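Side-chain contacts in beta-lactamase (Sphaerobacter thermophilus, PDB 4EWF), which probably hydrolyses the amide bond of beta-lactam rings, turning the antibiotics into substituted beta-amino acids, as a member of the class A beta-lactamase family: residues 111-116 against 214-219; 62-67 against 131-136. One frame throughout, in Å; residues are numbered along the deposited sequence.

The four segments alternate along the chain, in the order 62-67, 111-116, 131-136 and 214-219. Their centres lie 19 Å apart and their nearest atoms about 10 Å, and they do not touch. Interaction 1 is buried near the middle of the molecule, where the loop leading into helix 115-125 faces strand 212-220, an outermost strand of the five-stranded antiparallel sheet; it joins the helical part of the fold to the sheet at the probable active site. Interaction 2 is partly buried and lies wholly among helices, tying the end of helix 55-67 to helix 127-136. Helix 55-67 begins at the probable active site, where Lys55 bonds Ser113, while interaction 2 holds its other end.

Interaction 1. Residues 111-116 against 214-219; sequences SISDNT and GSKTGS. With SO4 (sulfate ion), chain E.
Lys216, which bonds Ser113 across the contact, also meets a flat group of its own strand, the carbonyl of Thr217: NZ lies 2.8 Å from Thr217 O and is tilted 31° out of the carbonyl plane. The same amine donates to Ser113 OG at 2.9 Å. The lysine chain starts with CG anti to the backbone N (chi1 -179°), then bends at chi2 and chi4, and these bends carry NZ from the strand to the serine hydroxyl. Ser113 sits in the left-handed helical region just before Asp114 caps helix 115-125, and its CB points at the strand. Its OG is a crossing point: besides Lys216 it is hydrogen-bonded to Lys55 and Ser52. A small hydroxyl that can both give and accept suits this place.

A sulfate, probably from the crystallisation liquor, lies alongside. Thr217 OG1 donates to its O2 at 2.7 Å, and Lys216 NZ stands 3.0 Å from that same oxygen. Ser219 N reaches O1 only weakly; Ser52 OG also bonds the ion.

Ser52 and Lys55, the run Ser113-Asp114-Asn115, and Lys216-Thr217-Gly218 match the SxxK, SxN and K(T/S)G motifs of serine beta-lactamases, so Ser52 is the likely nucleophile. The hydrogen-bond network linking the two lysines through one hydroxyl places Ser113 where the serine of the SxN motif in class A enzymes is thought to shuttle a proton to the leaving nitrogen, and the anion probably marks where the substrate carboxylate would be held.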
ATOM      1  N   SER A 111      -0.722   9.926  -0.811  1.00 22.76           N
ATOM      2  CA  SER A 111      -0.620  10.536   0.517  1.00 26.15           C
ATOM      3  C   SER A 111      -1.895  10.417   1.345  1.00 25.48           C
ATOM      4  O   SER A 111      -1.845  10.119   2.547  1.00 21.05           O
ATOM      5  CB  SER A 111      -0.218  12.017   0.410  1.00 28.13           C
ATOM      6  OG  SER A 111      -1.238  12.770  -0.220  1.00 26.22           O
ATOM      7  N   ILE A 112      -3.035  10.670   0.712  1.00 20.75           N
ATOM      8  CA  ILE A 112      -4.306  10.661   1.425  1.00 25.21           C
ATOM      9  C   ILE A 112      -5.357   9.774   0.758  1.00 19.89           C
ATOM     10  O   ILE A 112      -6.537   9.813   1.125  1.00 22.38           O
ATOM     11  CB  ILE A 112      -4.888  12.094   1.573  1.00 26.69           C
ATOM     12  CG1 ILE A 112      -5.308  12.654   0.211  1.00 29.12           C
ATOM     13  CG2 ILE A 112      -3.881  13.023   2.215  1.00 27.31           C
ATOM     14  CD1 ILE A 112      -6.294  13.822   0.323  1.00 26.38           C
ATOM     15  N   SER A 113      -4.940   8.989  -0.230  1.00 17.70           N
ATOM     16  CA  SER A 113      -5.851   8.039  -0.874  1.00 18.07           C
ATOM     17  C   SER A 113      -7.024   8.717  -1.603  1.00 19.56           C
ATOM     18  O   SER A 113      -8.187   8.290  -1.512  1.00 19.73           O
ATOM     19  CB  SER A 113      -6.361   7.011   0.140  1.00 20.71           C
ATOM     20  OG  SER A 113      -6.563   5.763  -0.507  1.00 25.81           O
ATOM     21  N   ASP A 114      -6.715   9.779  -2.339  1.00 20.81           N
ATOM     22  CA  ASP A 114      -7.760  10.525  -3.023  1.00 17.69           C
ATOM     23  C   ASP A 114      -8.368   9.708  -4.171  1.00 18.39           C
ATOM     24  O   ASP A 114      -7.702   9.413  -5.167  1.00 18.42           O
ATOM     25  CB  ASP A 114      -7.196  11.853  -3.530  1.00 17.92           C
ATOM     26  CG  ASP A 114      -8.278  12.811  -3.956  1.00 19.86           C
ATOM     27  OD1 ASP A 114      -8.312  13.955  -3.440  1.00 21.43           O
ATOM     28  OD2 ASP A 114      -9.093  12.411  -4.810  1.00 19.19           O
ATOM     29  N   ASN A 115      -9.635   9.353  -4.006  1.00 18.34           N
ATOM     30  CA  ASN A 115     -10.354   8.485  -4.932  1.00 17.05           C
ATOM     31  C   ASN A 115     -10.593   9.148  -6.294  1.00 20.06           C
ATOM     32  O   ASN A 115     -10.553   8.478  -7.319  1.00 19.90           O
ATOM     33  CB  ASN A 115     -11.694   8.022  -4.333  1.00 19.06           C
ATOM     34  CG  ASN A 115     -11.533   6.887  -3.305  1.00 21.73           C
ATOM     35  OD1 ASN A 115     -10.470   6.281  -3.194  1.00 19.57           O
ATOM     36  ND2 ASN A 115     -12.602   6.596  -2.568  1.00 19.68           N
ATOM     37  N   THR A 116     -10.842  10.457  -6.306  1.00 17.85           N
ATOM     38  CA  THR A 116     -10.984  11.182  -7.572  1.00 20.65           C
ATOM     39  C   THR A 116      -9.664  11.154  -8.362  1.00 23.56           C
ATOM     40  O   THR A 116      -9.637  10.830  -9.556  1.00 20.57           O
ATOM     41  CB  THR A 116     -11.406  12.647  -7.345  1.00 19.47           C
ATOM     42  OG1 THR A 116     -12.703  12.688  -6.720  1.00 20.93           O
ATOM     43  CG2 THR A 116     -11.471  13.384  -8.667  1.00 14.37           C
ATOM     44  N   GLY A 214       7.627   4.265   4.475  1.00 25.66           N
ATOM     45  CA  GLY A 214       6.577   4.691   3.567  1.00 24.96           C
ATOM     46  C   GLY A 214       5.592   3.558   3.465  1.00 24.57           C
ATOM     47  O   GLY A 214       5.947   2.399   3.703  1.00 22.87           O
ATOM     48  N   SER A 215       4.358   3.866   3.100  1.00 22.79           N
ATOM     49  CA  SER A 215       3.376   2.810   2.946  1.00 21.37           C
ATOM     50  C   SER A 215       2.165   3.321   2.179  1.00 25.24           C
ATOM     51  O   SER A 215       1.989   4.532   2.006  1.00 20.66           O
ATOM     52  CB  SER A 215       2.936   2.286   4.315  1.00 18.54           C
ATOM     53  OG  SER A 215       1.878   3.072   4.854  1.00 20.78           O
ATOM     54  N   LYS A 216       1.356   2.388   1.694  1.00 21.72           N
ATOM     55  CA  LYS A 216       0.029   2.713   1.201  1.00 19.36           C
ATOM     56  C   LYS A 216      -0.953   1.934   2.053  1.00 19.83           C
ATOM     57  O   LYS A 216      -0.929   0.694   2.088  1.00 18.34           O
ATOM     58  CB  LYS A 216      -0.172   2.334  -0.271  1.00 18.95           C
ATOM     59  CG  LYS A 216      -1.585   2.715  -0.786  1.00 16.34           C
ATOM     60  CD  LYS A 216      -1.716   4.243  -0.841  1.00 19.88           C
ATOM     61  CE  LYS A 216      -3.174   4.698  -1.045  1.00 21.52           C
ATOM     62  NZ  LYS A 216      -3.987   4.629   0.214  1.00 21.65           N
ATOM     63  N   THR A 217      -1.807   2.675   2.741  1.00 19.56           N
ATOM     64  CA  THR A 217      -2.873   2.098   3.540  1.00 20.60           C
ATOM     65  C   THR A 217      -4.054   1.725   2.657  1.00 22.22           C
ATOM     66  O   THR A 217      -4.156   2.162   1.503  1.00 22.17           O
ATOM     67  CB  THR A 217      -3.404   3.145   4.523  1.00 25.28           C
ATOM     68  OG1 THR A 217      -3.703   4.343   3.788  1.00 20.37           O
ATOM     69  CG2 THR A 217      -2.363   3.453   5.602  1.00 24.02           C
ATOM     70  N   GLY A 218      -4.957   0.939   3.224  1.00 19.36           N
ATOM     71  CA  GLY A 218      -6.225   0.629   2.597  1.00 21.10           C
ATOM     72  C   GLY A 218      -7.289   0.389   3.652  1.00 26.13           C
ATOM     73  O   GLY A 218      -7.056  -0.324   4.637  1.00 19.35           O
ATOM     74  N   SER A 219      -8.465   0.974   3.446  1.00 17.28           N
ATOM     75  CA  SER A 219      -9.546   0.872   4.419  1.00 21.35           C
ATOM     76  C   SER A 219     -10.888   0.829   3.712  1.00 27.63           C
ATOM     77  O   SER A 219     -11.128   1.604   2.796  1.00 21.87           O
ATOM     78  CB  SER A 219      -9.544   2.087   5.353  1.00 24.03           C
ATOM     79  OG  SER A 219      -8.233   2.388   5.808  1.00 25.02           O
TER
HETATM   80  S   SO4 E 301      -7.233   4.620   3.124  1.00 35.18           S
HETATM   81  O1  SO4 E 301      -8.008   3.717   2.262  1.00 30.56           O
HETATM   82  O2  SO4 E 301      -5.954   4.898   2.461  1.00 37.13           O
HETATM   83  O3  SO4 E 301      -7.971   5.871   3.335  1.00 39.35           O
HETATM   84  O4  SO4 E 301      -6.980   3.998   4.429  1.00 35.37           O
HETATM   85  O   HOH W   1      -3.722   7.740   4.218  1.00 32.02           O

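Interaction 2. Residues 62-67 against 131-136; sequences VYRAVD and NDVIAS
Arg64 and Val133 mark the nearest approach of the two backbones, with their CA atoms 8.8 Å apart. Both segments are helical to their last residue, each being the C-terminal end of its helix, and each keeps its regular bonds from a backbone N to the O four residues back. Arg64, Val133 and Ser136 all direct their CB toward the opposite segment; Val133 and Ser136, three residues apart, share one side of their helix.

Arg64, extended from CG to NE, has the length to pass over Val133 and reach Ser136. In the class A beta-lactamase fold, helix 55-67 begins at Lys55, the lysine of the probable SxxK motif, and runs through the helical region, so this contact fastens its far end to helix 127-136. The guanidinium arrives end-on and grips one atom with two nitrogens: NH1 lies 3.0 Å from Ser136 OG and NH2 3.1 Å from it, with OG 6° out of the guanidinium plane. Ser136 OG, placed between its backbone N and carbonyl carbon (chi1 77°), turns back along its own helix and donates to Val133 O at 2.8 Å, which leaves its oxygen to accept from the arginine. Over one face, toward the rim, Val133 CG2 lies 3.6 Å above the guanidinium plane as a nonpolar cover; the branched valine otherwise packs on Ile60 and Ala61, while Arg64 NE bonds to Ala179 O.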
ATOM      1  N   VAL A  62       1.777   4.413 -13.931  1.00 23.69           N
ATOM      2  CA  VAL A  62       1.989   5.812 -14.282  1.00 27.04           C
ATOM      3  C   VAL A  62       3.465   6.123 -14.557  1.00 28.39           C
ATOM      4  O   VAL A  62       3.808   6.676 -15.607  1.00 28.04           O
ATOM      5  CB  VAL A  62       1.444   6.751 -13.186  1.00 26.32           C
ATOM      6  CG1 VAL A  62       1.849   8.181 -13.469  1.00 25.57           C
ATOM      7  CG2 VAL A  62      -0.072   6.615 -13.089  1.00 24.58           C
ATOM      8  N   TYR A  63       4.351   5.759 -13.635  1.00 27.80           N
ATOM      9  CA  TYR A  63       5.769   6.055 -13.844  1.00 24.73           C
ATOM     10  C   TYR A  63       6.374   5.311 -15.035  1.00 31.24           C
ATOM     11  O   TYR A  63       7.287   5.826 -15.689  1.00 34.52           O
ATOM     12  CB  TYR A  63       6.599   5.845 -12.567  1.00 23.83           C
ATOM     13  CG  TYR A  63       6.415   6.974 -11.574  1.00 25.64           C
ATOM     14  CD1 TYR A  63       7.332   8.023 -11.509  1.00 33.10           C
ATOM     15  CD2 TYR A  63       5.308   7.019 -10.736  1.00 28.63           C
ATOM     16  CE1 TYR A  63       7.166   9.071 -10.616  1.00 31.04           C
ATOM     17  CE2 TYR A  63       5.127   8.065  -9.842  1.00 28.79           C
ATOM     18  CZ  TYR A  63       6.064   9.092  -9.785  1.00 31.03           C
ATOM     19  OH  TYR A  63       5.885  10.138  -8.903  1.00 28.88           O
ATOM     20  N   ARG A  64       5.868   4.114 -15.332  1.00 25.19           N
ATOM     21  CA  ARG A  64       6.332   3.387 -16.518  1.00 28.58           C
ATOM     22  C   ARG A  64       5.942   4.141 -17.784  1.00 34.09           C
ATOM     23  O   ARG A  64       6.693   4.167 -18.759  1.00 32.33           O
ATOM     24  CB  ARG A  64       5.758   1.970 -16.566  1.00 31.87           C
ATOM     25  CG  ARG A  64       6.327   1.035 -15.521  1.00 37.16           C
ATOM     26  CD  ARG A  64       6.060  -0.407 -15.893  1.00 36.51           C
ATOM     27  NE  ARG A  64       6.571  -1.312 -14.874  1.00 32.57           N
ATOM     28  CZ  ARG A  64       6.328  -2.621 -14.849  1.00 37.53           C
ATOM     29  NH1 ARG A  64       5.571  -3.178 -15.789  1.00 35.69           N
ATOM     30  NH2 ARG A  64       6.834  -3.371 -13.877  1.00 31.21           N
ATOM     31  N   ALA A  65       4.762   4.760 -17.757  1.00 32.18           N
ATOM     32  CA  ALA A  65       4.318   5.601 -18.868  1.00 31.32           C
ATOM     33  C   ALA A  65       5.252   6.800 -19.026  1.00 34.53           C
ATOM     34  O   ALA A  65       5.595   7.197 -20.147  1.00 38.43           O
ATOM     35  CB  ALA A  65       2.874   6.075 -18.635  1.00 29.26           C
ATOM     36  N   VAL A  66       5.647   7.385 -17.898  1.00 32.49           N
ATOM     37  CA  VAL A  66       6.600   8.491 -17.903  1.00 37.14           C
ATOM     38  C   VAL A  66       7.954   8.017 -18.435  1.00 38.70           C
ATOM     39  O   VAL A  66       8.572   8.704 -19.240  1.00 38.54           O
ATOM     40  CB  VAL A  66       6.772   9.121 -16.499  1.00 36.52           C
ATOM     41  CG1 VAL A  66       7.857  10.196 -16.521  1.00 46.16           C
ATOM     42  CG2 VAL A  66       5.456   9.707 -16.016  1.00 38.61           C
ATOM     43  N   ASP A  67       8.400   6.834 -18.006  1.00 37.03           N
ATOM     44  CA  ASP A  67       9.658   6.273 -18.521  1.00 41.74           C
ATOM     45  C   ASP A  67       9.616   6.088 -20.042  1.00 43.77           C
ATOM     46  O   ASP A  67      10.592   6.364 -20.734  1.00 43.06           O
ATOM     47  CB  ASP A  67       9.994   4.927 -17.860  1.00 41.29           C
ATOM     48  CG  ASP A  67      10.348   5.059 -16.386  1.00 43.40           C
ATOM     49  OD1 ASP A  67      10.669   6.182 -15.941  1.00 44.74           O
ATOM     50  OD2 ASP A  67      10.312   4.028 -15.674  1.00 44.49           O
ATOM     51  N   ASN A 131      -2.899  -3.830 -14.772  1.00 23.33           N
ATOM     52  CA  ASN A 131      -2.822  -5.289 -14.718  1.00 24.82           C
ATOM     53  C   ASN A 131      -1.576  -5.856 -15.406  1.00 26.38           C
ATOM     54  O   ASN A 131      -1.022  -6.869 -14.963  1.00 28.24           O
ATOM     55  CB  ASN A 131      -4.120  -5.916 -15.229  1.00 23.25           C
ATOM     56  CG  ASN A 131      -5.282  -5.706 -14.242  1.00 22.73           C
ATOM     57  OD1 ASN A 131      -5.194  -6.095 -13.086  1.00 22.78           O
ATOM     58  ND2 ASN A 131      -6.342  -5.053 -14.694  1.00 23.11           N
ATOM     59  N   ASP A 132      -1.113  -5.186 -16.459  1.00 27.60           N
ATOM     60  CA  ASP A 132       0.172  -5.539 -17.057  1.00 31.98           C
ATOM     61  C   ASP A 132       1.298  -5.377 -16.033  1.00 30.51           C
ATOM     62  O   ASP A 132       2.189  -6.223 -15.946  1.00 27.04           O
ATOM     63  CB  ASP A 132       0.455  -4.706 -18.315  1.00 43.49           C
ATOM     64  CG  ASP A 132      -0.455  -5.078 -19.486  1.00 59.83           C
ATOM     65  OD1 ASP A 132      -1.053  -6.176 -19.451  1.00 62.28           O
ATOM     66  OD2 ASP A 132      -0.569  -4.280 -20.448  1.00 65.57           O
ATOM     67  N   VAL A 133       1.262  -4.306 -15.245  1.00 33.01           N
ATOM     68  CA  VAL A 133       2.280  -4.123 -14.203  1.00 28.00           C
ATOM     69  C   VAL A 133       2.233  -5.274 -13.209  1.00 29.32           C
ATOM     70  O   VAL A 133       3.257  -5.890 -12.861  1.00 26.64           O
ATOM     71  CB  VAL A 133       2.078  -2.816 -13.421  1.00 29.16           C
ATOM     72  CG1 VAL A 133       2.829  -2.865 -12.089  1.00 24.75           C
ATOM     73  CG2 VAL A 133       2.519  -1.618 -14.259  1.00 27.00           C
ATOM     74  N   ILE A 134       1.025  -5.557 -12.749  1.00 24.01           N
ATOM     75  CA  ILE A 134       0.817  -6.573 -11.736  1.00 25.55           C
ATOM     76  C   ILE A 134       1.360  -7.919 -12.226  1.00 23.59           C
ATOM     77  O   ILE A 134       2.054  -8.613 -11.487  1.00 27.41           O
ATOM     78  CB  ILE A 134      -0.682  -6.660 -11.359  1.00 24.22           C
ATOM     79  CG1 ILE A 134      -1.098  -5.394 -10.606  1.00 23.83           C
ATOM     80  CG2 ILE A 134      -0.961  -7.904 -10.503  1.00 21.73           C
ATOM     81  CD1 ILE A 134      -2.597  -5.232 -10.492  1.00 21.49           C
ATOM     82  N   ALA A 135       1.075  -8.264 -13.482  1.00 23.26           N
ATOM     83  CA  ALA A 135       1.520  -9.542 -14.033  1.00 26.34           C
ATOM     84  C   ALA A 135       3.041  -9.568 -14.185  1.00 31.78           C
ATOM     85  O   ALA A 135       3.690 -10.584 -13.907  1.00 30.42           O
ATOM     86  CB  ALA A 135       0.844  -9.813 -15.403  1.00 30.46           C
ATOM     87  N   SER A 136       3.601  -8.452 -14.647  1.00 27.64           N
ATOM     88  CA  SER A 136       5.044  -8.354 -14.876  1.00 31.65           C
ATOM     89  C   SER A 136       5.805  -8.431 -13.552  1.00 27.59           C
ATOM     90  O   SER A 136       6.995  -8.730 -13.535  1.00 31.19           O
ATOM     91  CB  SER A 136       5.402  -7.045 -15.587  1.00 28.50           C
ATOM     92  OG  SER A 136       5.367  -5.979 -14.650  1.00 32.33           O
TER